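Local atomic coordinates of 3,4-dihydroxybenzoate decarboxylase (Enterobacter cloacae, PDB entry 5NY5), a protein that catalyses the decarboxylation of 3,4-dihydroxybenzoate and, in reverse, the para-carboxylation of catechols, as a UbiD-family enzyme dependent on prenylated flavin. Residues P116-A124 / V306-H314; P203-G211 / V251-A259. All coordinates share one frame; numbering follows the deposited sequence.

Interaction 1: P116-A124 / V306-H314; sequences PCQEQVFYA and VKAVTMRNH
Phe122 and Val309 exchange two backbone hydrogen bonds, Phe122 N to Val309 O and Val309 N to Phe122 O, each 2.7 Å long. Their side chains share one face of the sheet with those of Gln120 and Met311, the latter a selenomethionine; Phe122 CB lies 4.3 Å from Val309 CB. A second hydrogen-bonded pair joins Gln120 to Met311, and Ala124 N donates to Lys307 O. On the other face Val121 runs alongside Thr310, while Tyr123 CD1 rests 4.1 Å from Ala308 CB. One face of the Tyr123 ring receives CG1 of Val121 from its own strand. Strand 120-123 is an end strand of the antiparallel sheet in the Rift-related domain, the flavin-binding part of the UbiD fold, paired along strand 306-311, whose other side bonds to strand 263-269. There Lys307 and Ala308 both face Glu266 in a classic beta bulge. Beyond Met311 the backbone pairing ends and side chains supply one or both partners. With CG anti to the carbonyl carbon (chi1 -73°) and an extended chain, Glu119 brings OE1 to 2.7 Å from Asn313 N, and this N-H points almost straight at it (174°). The same carboxylate oxygen stands 5.6 Å from Arg312 NE, too far for a salt bridge. Instead, the guanidinium of Arg312 receives CB of Pro116 over one face, with Pro116 CB 3.5 Å from NH1. Farther out, Ala261 O accepts a hydrogen bond from Arg312 NE, and Gln118 NE2 reaches Gln249 O. Leu131 and Leu134 of helix 131-134 pack against Val309, Leu134 also touching Phe122.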
ATOM      1  N   PRO A 116      54.038 -28.604  18.382  1.00 64.74           N
ATOM      2  CA  PRO A 116      54.799 -27.345  18.344  1.00 64.14           C
ATOM      3  C   PRO A 116      54.190 -26.253  19.197  1.00 62.96           C
ATOM      4  O   PRO A 116      54.915 -25.379  19.685  1.00 63.05           O
ATOM      5  CB  PRO A 116      54.776 -26.972  16.857  1.00 63.33           C
ATOM      6  CG  PRO A 116      54.558 -28.256  16.150  1.00 64.24           C
ATOM      7  CD  PRO A 116      53.685 -29.078  17.035  1.00 64.55           C
ATOM      8  N   CYS A 117      52.870 -26.286  19.403  1.00 63.11           N
ATOM      9  CA  CYS A 117      52.226 -25.271  20.225  1.00 61.15           C
ATOM     10  C   CYS A 117      52.800 -25.237  21.633  1.00 62.30           C
ATOM     11  O   CYS A 117      52.818 -24.178  22.263  1.00 61.92           O
ATOM     12  CB  CYS A 117      50.716 -25.510  20.269  1.00 60.38           C
ATOM     13  SG  CYS A 117      50.188 -26.889  21.307  1.00 61.77           S
ATOM     14  N   GLN A 118      53.302 -26.365  22.135  1.00 63.87           N
ATOM     15  CA  GLN A 118      53.821 -26.448  23.494  1.00 65.21           C
ATOM     16  C   GLN A 118      55.343 -26.331  23.555  1.00 66.40           C
ATOM     17  O   GLN A 118      55.970 -26.871  24.473  1.00 68.04           O
ATOM     18  CB  GLN A 118      53.353 -27.741  24.159  1.00 66.42           C
ATOM     19  CG  GLN A 118      51.851 -27.797  24.373  1.00 65.57           C
ATOM     20  CD  GLN A 118      51.401 -29.036  25.115  1.00 66.96           C
ATOM     21  OE1 GLN A 118      52.186 -29.953  25.346  1.00 68.53           O
ATOM     22  NE2 GLN A 118      50.131 -29.068  25.495  1.00 66.53           N
ATOM     23  N   GLU A 119      55.955 -25.625  22.599  1.00 65.73           N
ATOM     24  CA  GLU A 119      57.388 -25.367  22.674  1.00 66.92           C
ATOM     25  C   GLU A 119      57.741 -24.410  23.805  1.00 67.31           C
ATOM     26  O   GLU A 119      58.886 -24.411  24.266  1.00 68.81           O
ATOM     27  CB  GLU A 119      57.900 -24.815  21.343  1.00 66.20           C
ATOM     28  CG  GLU A 119      57.973 -25.843  20.225  1.00 66.54           C
ATOM     29  CD  GLU A 119      58.199 -25.211  18.865  1.00 65.67           C
ATOM     30  OE1 GLU A 119      58.281 -23.968  18.793  1.00 64.74           O
ATOM     31  OE2 GLU A 119      58.293 -25.955  17.866  1.00 66.05           O
ATOM     32  N   GLN A 120      56.791 -23.588  24.246  1.00 66.16           N
ATOM     33  CA  GLN A 120      56.943 -22.750  25.426  1.00 66.72           C
ATOM     34  C   GLN A 120      55.733 -22.948  26.323  1.00 66.55           C
ATOM     35  O   GLN A 120      54.620 -23.183  25.845  1.00 65.35           O
ATOM     36  CB  GLN A 120      57.062 -21.260  25.076  1.00 65.70           C
ATOM     37  CG  GLN A 120      58.214 -20.890  24.168  1.00 65.88           C
ATOM     38  CD  GLN A 120      58.269 -19.398  23.896  1.00 65.00           C
ATOM     39  OE1 GLN A 120      58.213 -18.964  22.747  1.00 63.89           O
ATOM     40  NE2 GLN A 120      58.373 -18.607  24.957  1.00 65.65           N
ATOM     41  N   VAL A 121      55.953 -22.848  27.630  1.00 67.92           N
ATOM     42  CA  VAL A 121      54.882 -22.979  28.611  1.00 68.12           C
ATOM     43  C   VAL A 121      55.064 -21.909  29.677  1.00 68.87           C
ATOM     44  O   VAL A 121      56.152 -21.770  30.244  1.00 70.36           O
ATOM     45  CB  VAL A 121      54.848 -24.380  29.252  1.00 69.62           C
ATOM     46  CG1 VAL A 121      53.843 -24.411  30.384  1.00 70.14           C
ATOM     47  CG2 VAL A 121      54.498 -25.433  28.215  1.00 68.96           C
ATOM     48  N   PHE A 122      54.002 -21.153  29.946  1.00 68.03           N
ATOM     49  CA  PHE A 122      53.987 -20.141  30.997  1.00 68.88           C
ATOM     50  C   PHE A 122      52.846 -20.474  31.948  1.00 69.45           C
ATOM     51  O   PHE A 122      51.674 -20.340  31.583  1.00 68.21           O
ATOM     52  CB  PHE A 122      53.817 -18.738  30.415  1.00 67.57           C
ATOM     53  CG  PHE A 122      54.994 -18.260  29.614  1.00 67.32           C
ATOM     54  CD1 PHE A 122      55.171 -18.670  28.304  1.00 66.10           C
ATOM     55  CD2 PHE A 122      55.912 -17.385  30.163  1.00 68.49           C
ATOM     56  CE1 PHE A 122      56.246 -18.229  27.564  1.00 66.05           C
ATOM     57  CE2 PHE A 122      56.989 -16.939  29.427  1.00 68.42           C
ATOM     58  CZ  PHE A 122      57.156 -17.361  28.125  1.00 67.19           C
ATOM     59  N   TYR A 123      53.181 -20.913  33.158  1.00 71.47           N
ATOM     60  CA  TYR A 123      52.164 -21.214  34.156  1.00 72.37           C
ATOM     61  C   TYR A 123      51.742 -19.945  34.884  1.00 72.77           C
ATOM     62  O   TYR A 123      52.565 -19.072  35.171  1.00 73.45           O
ATOM     63  CB  TYR A 123      52.679 -22.245  35.158  1.00 74.58           C
ATOM     64  CG  TYR A 123      52.932 -23.611  34.562  1.00 74.51           C
ATOM     65  CD1 TYR A 123      51.882 -24.474  34.286  1.00 73.92           C
ATOM     66  CD2 TYR A 123      54.223 -24.038  34.283  1.00 75.23           C
ATOM     67  CE1 TYR A 123      52.109 -25.723  33.743  1.00 74.05           C
ATOM     68  CE2 TYR A 123      54.460 -25.286  33.743  1.00 75.38           C
ATOM     69  CZ  TYR A 123      53.401 -26.124  33.473  1.00 74.79           C
ATOM     70  OH  TYR A 123      53.639 -27.368  32.935  1.00 75.13           O
ATOM     71  N   ALA A 124      50.447 -19.850  35.185  1.00 72.52           N
ATOM     72  CA  ALA A 124      49.898 -18.662  35.823  1.00 72.97           C
ATOM     73  C   ALA A 124      50.126 -18.628  37.327  1.00 75.56           C
ATOM     74  O   ALA A 124      49.905 -17.579  37.942  1.00 76.48           O
ATOM     75  CB  ALA A 124      48.400 -18.551  35.535  1.00 80.66           C
ATOM     76  N   VAL A 306      42.983 -17.841  33.483  1.00 78.58           N
ATOM     77  CA  VAL A 306      43.991 -18.605  32.763  1.00 77.89           C
ATOM     78  C   VAL A 306      44.883 -19.339  33.752  1.00 79.93           C
ATOM     79  O   VAL A 306      45.287 -18.789  34.786  1.00 82.29           O
ATOM     80  CB  VAL A 306      44.808 -17.686  31.838  1.00 80.53           C
ATOM     81  CG1 VAL A 306      45.403 -16.536  32.617  1.00 82.91           C
ATOM     82  CG2 VAL A 306      45.903 -18.472  31.133  1.00 81.09           C
ATOM     83  N   LYS A 307      45.174 -20.603  33.452  1.00 79.32           N
ATOM     84  CA  LYS A 307      46.109 -21.393  34.239  1.00 81.18           C
ATOM     85  C   LYS A 307      47.480 -21.494  33.596  1.00 80.48           C
ATOM     86  O   LYS A 307      48.487 -21.534  34.308  1.00 81.87           O
ATOM     87  CB  LYS A 307      45.554 -22.802  34.467  1.00 82.35           C
ATOM     88  CG  LYS A 307      44.248 -22.828  35.238  1.00 83.48           C
ATOM     89  CD  LYS A 307      44.396 -22.133  36.579  1.00 85.32           C
ATOM     90  CE  LYS A 307      43.079 -22.097  37.333  1.00 86.54           C
ATOM     91  NZ  LYS A 307      43.205 -21.381  38.631  1.00 88.43           N
ATOM     92  N   ALA A 308      47.542 -21.528  32.268  1.00 78.48           N
ATOM     93  CA  ALA A 308      48.812 -21.589  31.566  1.00 77.81           C
ATOM     94  C   ALA A 308      48.647 -20.991  30.179  1.00 75.44           C
ATOM     95  O   ALA A 308      47.588 -21.108  29.559  1.00 74.34           O
ATOM     96  CB  ALA A 308      49.332 -23.026  31.461  1.00 83.42           C
ATOM     97  N   VAL A 309      49.704 -20.340  29.704  1.00 74.77           N
ATOM     98  CA  VAL A 309      49.796 -19.885  28.323  1.00 72.72           C
ATOM     99  C   VAL A 309      50.852 -20.730  27.629  1.00 72.67           C
ATOM    100  O   VAL A 309      51.898 -21.037  28.211  1.00 74.02           O
ATOM    101  CB  VAL A 309      50.132 -18.385  28.227  1.00 72.02           C
ATOM    102  CG1 VAL A 309      50.070 -17.918  26.783  1.00 69.97           C
ATOM    103  CG2 VAL A 309      49.176 -17.580  29.082  1.00 72.47           C
ATOM    104  N   THR A 310      50.574 -21.109  26.386  1.00 71.23           N
ATOM    105  CA  THR A 310      51.364 -22.108  25.682  1.00 71.29           C
ATOM    106  C   THR A 310      51.539 -21.670  24.237  1.00 69.47           C
ATOM    107  O   THR A 310      50.553 -21.401  23.546  1.00 72.49           O
ATOM    108  CB  THR A 310      50.676 -23.478  25.771  1.00 71.98           C
ATOM    109  OG1 THR A 310      51.064 -24.131  26.987  1.00 74.04           O
ATOM    110  CG2 THR A 310      51.021 -24.352  24.597  1.00 71.36           C
HETATM  111  N   MSE A 311      52.789 -21.587  23.788  1.00 69.53           N
HETATM  112  CA  MSE A 311      53.081 -21.094  22.444  1.00 68.01           C
HETATM  113  C   MSE A 311      54.366 -21.688  21.873  1.00 68.48           C
HETATM  114  O   MSE A 311      55.211 -22.185  22.613  1.00 69.99           O
HETATM  115  CB  MSE A 311      53.167 -19.569  22.452  1.00 67.29           C
HETATM  116  CG  MSE A 311      54.168 -18.997  23.441  1.00 68.61           C
HETATM  117 SE   MSE A 311      54.028 -17.056  23.585  1.00 71.38          SE
HETATM  118  CE  MSE A 311      55.679 -16.553  22.681  1.00 77.01           C
ATOM    119  N   ARG A 312      54.498 -21.655  20.549  1.00 67.29           N
ATOM    120  CA  ARG A 312      55.721 -22.118  19.920  1.00 67.74           C
ATOM    121  C   ARG A 312      56.775 -21.014  19.925  1.00 67.85           C
ATOM    122  O   ARG A 312      56.522 -19.874  20.327  1.00 67.46           O
ATOM    123  CB  ARG A 312      55.462 -22.603  18.493  1.00 66.66           C
ATOM    124  CG  ARG A 312      54.210 -22.076  17.829  1.00 65.03           C
ATOM    125  CD  ARG A 312      54.284 -22.299  16.322  1.00 64.07           C
ATOM    126  NE  ARG A 312      53.571 -23.491  15.868  1.00 64.04           N
ATOM    127  CZ  ARG A 312      53.782 -24.085  14.696  1.00 63.76           C
ATOM    128  NH1 ARG A 312      53.082 -25.158  14.354  1.00 63.86           N
ATOM    129  NH2 ARG A 312      54.705 -23.615  13.867  1.00 63.50           N
ATOM    130  N   ASN A 313      57.977 -21.375  19.481  1.00 68.51           N
ATOM    131  CA  ASN A 313      59.079 -20.424  19.430  1.00 68.82           C
ATOM    132  C   ASN A 313      58.762 -19.301  18.453  1.00 67.28           C
ATOM    133  O   ASN A 313      58.429 -19.550  17.290  1.00 66.26           O
ATOM    134  CB  ASN A 313      60.369 -21.133  19.021  1.00 69.86           C
ATOM    135  CG  ASN A 313      60.874 -22.089  20.083  1.00 71.64           C
ATOM    136  OD1 ASN A 313      60.526 -21.971  21.256  1.00 72.30           O
ATOM    137  ND2 ASN A 313      61.705 -23.042  19.676  1.00 72.54           N
ATOM    138  N   HIS A 314      58.872 -18.062  18.933  1.00 67.26           N
ATOM    139  CA  HIS A 314      58.551 -16.868  18.153  1.00 65.99           C
ATOM    140  C   HIS A 314      57.100 -16.923  17.666  1.00 64.53           C
ATOM    141  O   HIS A 314      56.804 -16.822  16.474  1.00 63.40           O
ATOM    142  CB  HIS A 314      59.531 -16.700  16.988  1.00 65.87           C
ATOM    143  CG  HIS A 314      59.641 -15.294  16.491  1.00 65.24           C
ATOM    144  ND1 HIS A 314      60.098 -14.985  15.229  1.00 64.75           N
ATOM    145  CD2 HIS A 314      59.361 -14.114  17.090  1.00 65.18           C
ATOM    146  CE1 HIS A 314      60.089 -13.674  15.069  1.00 64.39           C
ATOM    147  NE2 HIS A 314      59.648 -13.122  16.184  1.00 64.64           N
TER

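Interaction 2: P203-G211 / V251-A259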
ATOM      1  N   PRO A 203      34.353 -25.048  38.045  1.00 97.21           N
ATOM      2  CA  PRO A 203      34.697 -24.362  36.795  1.00 94.00           C
ATOM      3  C   PRO A 203      34.648 -25.315  35.611  1.00 92.65           C
ATOM      4  O   PRO A 203      34.467 -26.527  35.749  1.00 94.09           O
ATOM      5  CB  PRO A 203      36.119 -23.855  37.051  1.00 93.00           C
ATOM      6  CG  PRO A 203      36.672 -24.808  38.055  1.00 95.28           C
ATOM      7  CD  PRO A 203      35.517 -25.197  38.935  1.00 98.16           C
ATOM      8  N   LEU A 204      34.811 -24.742  34.421  1.00 89.94           N
ATOM      9  CA  LEU A 204      34.818 -25.507  33.181  1.00 88.43           C
ATOM     10  C   LEU A 204      36.152 -25.317  32.475  1.00 86.07           C
ATOM     11  O   LEU A 204      36.521 -24.172  32.160  1.00 84.39           O
ATOM     12  CB  LEU A 204      33.669 -25.083  32.264  1.00 87.57           C
ATOM     13  CG  LEU A 204      33.514 -25.923  30.994  1.00 86.38           C
ATOM     14  CD1 LEU A 204      33.087 -27.342  31.338  1.00 88.56           C
ATOM     15  CD2 LEU A 204      32.528 -25.282  30.031  1.00 85.32           C
ATOM     16  N   PRO A 205      36.902 -26.384  32.196  1.00 85.96           N
ATOM     17  CA  PRO A 205      38.212 -26.223  31.551  1.00 83.92           C
ATOM     18  C   PRO A 205      38.053 -25.987  30.055  1.00 81.48           C
ATOM     19  O   PRO A 205      37.290 -26.681  29.380  1.00 81.54           O
ATOM     20  CB  PRO A 205      38.921 -27.554  31.835  1.00 85.13           C
ATOM     21  CG  PRO A 205      37.913 -28.423  32.581  1.00 87.78           C
ATOM     22  CD  PRO A 205      36.570 -27.800  32.404  1.00 87.81           C
ATOM     23  N   VAL A 206      38.783 -24.996  29.540  1.00 79.48           N
ATOM     24  CA  VAL A 206      38.752 -24.649  28.125  1.00 77.17           C
ATOM     25  C   VAL A 206      40.170 -24.371  27.647  1.00 75.53           C
ATOM     26  O   VAL A 206      41.061 -24.032  28.428  1.00 75.98           O
ATOM     27  CB  VAL A 206      37.853 -23.425  27.838  1.00 76.45           C
ATOM     28  CG1 VAL A 206      36.393 -23.743  28.135  1.00 78.09           C
ATOM     29  CG2 VAL A 206      38.319 -22.227  28.650  1.00 76.52           C
ATOM     30  N   THR A 207      40.371 -24.529  26.343  1.00 73.77           N
ATOM     31  CA  THR A 207      41.597 -24.113  25.679  1.00 72.06           C
ATOM     32  C   THR A 207      41.250 -23.131  24.571  1.00 70.15           C
ATOM     33  O   THR A 207      40.261 -23.311  23.854  1.00 69.86           O
ATOM     34  CB  THR A 207      42.368 -25.297  25.091  1.00 71.85           C
ATOM     35  OG1 THR A 207      41.650 -25.832  23.974  1.00 71.15           O
ATOM     36  CG2 THR A 207      42.556 -26.381  26.140  1.00 73.99           C
ATOM     37  N   ILE A 208      42.066 -22.094  24.439  1.00 69.03           N
ATOM     38  CA  ILE A 208      41.859 -21.037  23.458  1.00 67.36           C
ATOM     39  C   ILE A 208      42.987 -21.136  22.445  1.00 65.86           C
ATOM     40  O   ILE A 208      44.136 -20.790  22.744  1.00 65.70           O
ATOM     41  CB  ILE A 208      41.813 -19.658  24.122  1.00 67.48           C
ATOM     42  CG1 ILE A 208      40.777 -19.668  25.246  1.00 69.28           C
ATOM     43  CG2 ILE A 208      41.489 -18.590  23.098  1.00 65.96           C
ATOM     44  CD1 ILE A 208      41.063 -18.688  26.349  1.00 70.11           C
ATOM     45  N   ASN A 209      42.663 -21.606  21.247  1.00 64.93           N
ATOM     46  CA  ASN A 209      43.653 -21.920  20.227  1.00 63.74           C
ATOM     47  C   ASN A 209      43.706 -20.789  19.210  1.00 62.16           C
ATOM     48  O   ASN A 209      42.689 -20.459  18.592  1.00 61.76           O
ATOM     49  CB  ASN A 209      43.313 -23.244  19.546  1.00 63.93           C
ATOM     50  CG  ASN A 209      43.088 -24.367  20.540  1.00 65.71           C
ATOM     51  OD1 ASN A 209      43.964 -25.201  20.758  1.00 66.24           O
ATOM     52  ND2 ASN A 209      41.910 -24.391  21.153  1.00 66.80           N
HETATM   53  N   MSE A 210      44.885 -20.200  19.039  1.00 61.43           N
HETATM   54  CA  MSE A 210      45.052 -19.067  18.135  1.00 60.11           C
HETATM   55  C   MSE A 210      46.269 -19.245  17.230  1.00 59.22           C
HETATM   56  O   MSE A 210      47.304 -19.748  17.660  1.00 59.69           O
HETATM   57  CB  MSE A 210      45.173 -17.769  18.933  1.00 60.34           C
HETATM   58  CG  MSE A 210      43.999 -17.498  19.854  1.00 61.37           C
HETATM   59 SE   MSE A 210      44.217 -15.893  20.930  1.00 61.91          SE
HETATM   60  CE  MSE A 210      45.836 -16.393  21.890  1.00 62.75           C
ATOM     61  N   GLY A 211      46.139 -18.817  15.977  1.00 61.69           N
ATOM     62  CA  GLY A 211      47.196 -18.990  14.998  1.00 62.19           C
ATOM     63  C   GLY A 211      47.133 -20.360  14.358  1.00 57.39           C
ATOM     64  O   GLY A 211      47.928 -21.244  14.690  1.00 57.96           O
ATOM     65  N   VAL A 251      48.096 -28.970  29.273  1.00 79.99           N
ATOM     66  CA  VAL A 251      49.183 -28.997  30.239  1.00 81.64           C
ATOM     67  C   VAL A 251      48.702 -28.635  31.638  1.00 83.18           C
ATOM     68  O   VAL A 251      49.139 -29.234  32.621  1.00 85.31           O
ATOM     69  CB  VAL A 251      50.319 -28.060  29.773  1.00 80.48           C
ATOM     70  CG1 VAL A 251      51.185 -27.635  30.935  1.00 82.02           C
ATOM     71  CG2 VAL A 251      51.164 -28.748  28.711  1.00 79.97           C
ATOM     72  N   ALA A 252      47.780 -27.677  31.746  1.00 82.27           N
ATOM     73  CA  ALA A 252      47.299 -27.217  33.039  1.00 83.73           C
ATOM     74  C   ALA A 252      45.806 -27.406  33.257  1.00 83.99           C
ATOM     75  O   ALA A 252      45.346 -27.245  34.394  1.00 85.60           O
ATOM     76  CB  ALA A 252      47.639 -25.732  33.239  1.00 82.88           C
ATOM     77  N   VAL A 253      45.033 -27.731  32.220  1.00 82.57           N
ATOM     78  CA  VAL A 253      43.588 -27.866  32.332  1.00 82.74           C
ATOM     79  C   VAL A 253      43.162 -29.184  31.697  1.00 82.98           C
ATOM     80  O   VAL A 253      43.936 -29.854  31.012  1.00 82.65           O
ATOM     81  CB  VAL A 253      42.835 -26.687  31.684  1.00 80.67           C
ATOM     82  CG1 VAL A 253      43.200 -25.380  32.370  1.00 80.66           C
ATOM     83  CG2 VAL A 253      43.136 -26.619  30.197  1.00 78.42           C
ATOM     84  N   LYS A 254      41.901 -29.545  31.932  1.00 83.67           N
ATOM     85  CA  LYS A 254      41.351 -30.828  31.490  1.00 84.31           C
ATOM     86  C   LYS A 254      40.663 -30.659  30.134  1.00 82.12           C
ATOM     87  O   LYS A 254      39.442 -30.751  29.996  1.00 82.08           O
ATOM     88  CB  LYS A 254      40.391 -31.380  32.536  1.00 86.57           C
ATOM     89  CG  LYS A 254      40.993 -31.535  33.918  1.00 88.93           C
ATOM     90  CD  LYS A 254      42.049 -32.628  33.943  1.00 90.13           C
ATOM     91  CE  LYS A 254      42.608 -32.821  35.343  1.00 92.66           C
ATOM     92  NZ  LYS A 254      43.263 -31.584  35.852  1.00 92.14           N
ATOM     93  N   GLU A 255      41.485 -30.411  29.118  1.00 80.37           N
ATOM     94  CA  GLU A 255      40.997 -30.239  27.756  1.00 78.30           C
ATOM     95  C   GLU A 255      42.184 -30.292  26.806  1.00 77.11           C
ATOM     96  O   GLU A 255      43.305 -29.944  27.183  1.00 77.33           O
ATOM     97  CB  GLU A 255      40.238 -28.916  27.592  1.00 76.76           C
ATOM     98  CG  GLU A 255      39.447 -28.797  26.301  1.00 74.94           C
ATOM     99  CD  GLU A 255      38.488 -29.953  26.095  1.00 75.88           C
ATOM    100  OE1 GLU A 255      38.783 -30.832  25.259  1.00 75.70           O
ATOM    101  OE2 GLU A 255      37.444 -29.988  26.778  1.00 76.93           O
ATOM    102  N   LYS A 256      41.925 -30.732  25.579  1.00 75.98           N
ATOM    103  CA  LYS A 256      42.953 -30.806  24.554  1.00 74.87           C
ATOM    104  C   LYS A 256      43.082 -29.471  23.828  1.00 72.67           C
ATOM    105  O   LYS A 256      42.216 -28.598  23.923  1.00 71.86           O
ATOM    106  CB  LYS A 256      42.641 -31.922  23.558  1.00 74.85           C
ATOM    107  CG  LYS A 256      42.676 -33.312  24.165  1.00 77.14           C
ATOM    108  CD  LYS A 256      41.413 -34.089  23.840  1.00 77.60           C
ATOM    109  CE  LYS A 256      41.355 -35.394  24.616  1.00 80.14           C
ATOM    110  NZ  LYS A 256      40.007 -36.026  24.533  1.00 80.87           N
ATOM    111  N   ALA A 257      44.184 -29.320  23.096  1.00 71.84           N
ATOM    112  CA  ALA A 257      44.470 -28.104  22.349  1.00 69.92           C
ATOM    113  C   ALA A 257      44.960 -28.461  20.953  1.00 68.87           C
ATOM    114  O   ALA A 257      45.358 -29.596  20.682  1.00 69.76           O
ATOM    115  CB  ALA A 257      45.513 -27.232  23.061  1.00 70.14           C
ATOM    116  N   ILE A 258      44.921 -27.470  20.063  1.00 67.08           N
ATOM    117  CA  ILE A 258      45.408 -27.660  18.701  1.00 66.07           C
ATOM    118  C   ILE A 258      46.924 -27.796  18.740  1.00 66.65           C
ATOM    119  O   ILE A 258      47.633 -26.875  19.161  1.00 66.47           O
ATOM    120  CB  ILE A 258      44.976 -26.500  17.796  1.00 64.15           C
ATOM    121  CG1 ILE A 258      43.450 -26.419  17.725  1.00 63.68           C
ATOM    122  CG2 ILE A 258      45.565 -26.663  16.403  1.00 63.27           C
ATOM    123  CD1 ILE A 258      42.800 -27.644  17.132  1.00 64.10           C
ATOM    124  N   ALA A 259      47.426 -28.952  18.300  1.00 67.46           N
ATOM    125  CA  ALA A 259      48.852 -29.236  18.417  1.00 68.32           C
ATOM    126  C   ALA A 259      49.685 -28.302  17.547  1.00 67.06           C
ATOM    127  O   ALA A 259      50.767 -27.868  17.956  1.00 67.49           O
ATOM    128  CB  ALA A 259      49.128 -30.694  18.056  1.00 69.53           C
TER
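Asn209 and Ile258 cross at about a right angle, the amide of the first set against CG1 of the second, 3.5 Å from Asn209 CG. Here strand 204-210 of the antiparallel sheet in the flavin-binding, Rift-related domain is packed against the edge strand 256-258 of a small three-stranded sheet. Their directions differ by only 5°, yet the axes stay 6.9 Å apart, and each hydrogen bond across the contact joins a 204-210 side chain to a 251-259 backbone atom. Asn209 OD1 accepts from Ile258 N at 2.6 Å, the donor tilted from the carbonyl plane. ND2 of the amide is shared between Leu153 O and Thr207 OG1, which holds the group's rotation. Thr207 OG1 sits between its backbone N and carbonyl carbon (chi1 70°), whence it donates to Lys256 O at 2.8 Å. The methyl of Thr207, CG2, faces Glu255 CB at 3.7 Å, the two side chains again crossing nearly at right angles. Glu255 OE1 takes both Tyr231 OH and Lys256 N, and OE2 meets Ser157 OG. At the other end, the ring of Pro205 lies obliquely across Lys254, the centre of an inverse gamma turn, and Pro205 CB comes within 4.0 Å of Val253 CB.

Overall arrangement
Two ways of joining strands meet within one domain: interaction 1 by paired backbones, interaction 2 by side chains, their centres about 11 Å apart. Strand 263-269 lies between strands 204-210 and 303-311 in their shared sheet, and 203-211/251-259 is nested in the loop that 116-124/306-314 closes. They touch directly: Cys117 N is 3.0 Å from Ala259 O, probably a hydrogen bond, and Tyr123 OH packs on Val251 CG1. Interaction 2 lies nearer the active site, with the side chain of Val206 about 8 Å from that of His170, which binds prenylated FMN, and Glu255 about 8 Å from the manganese ligand Asp166; interaction 1 lies away. Both sites are empty here, though occupied in another structure.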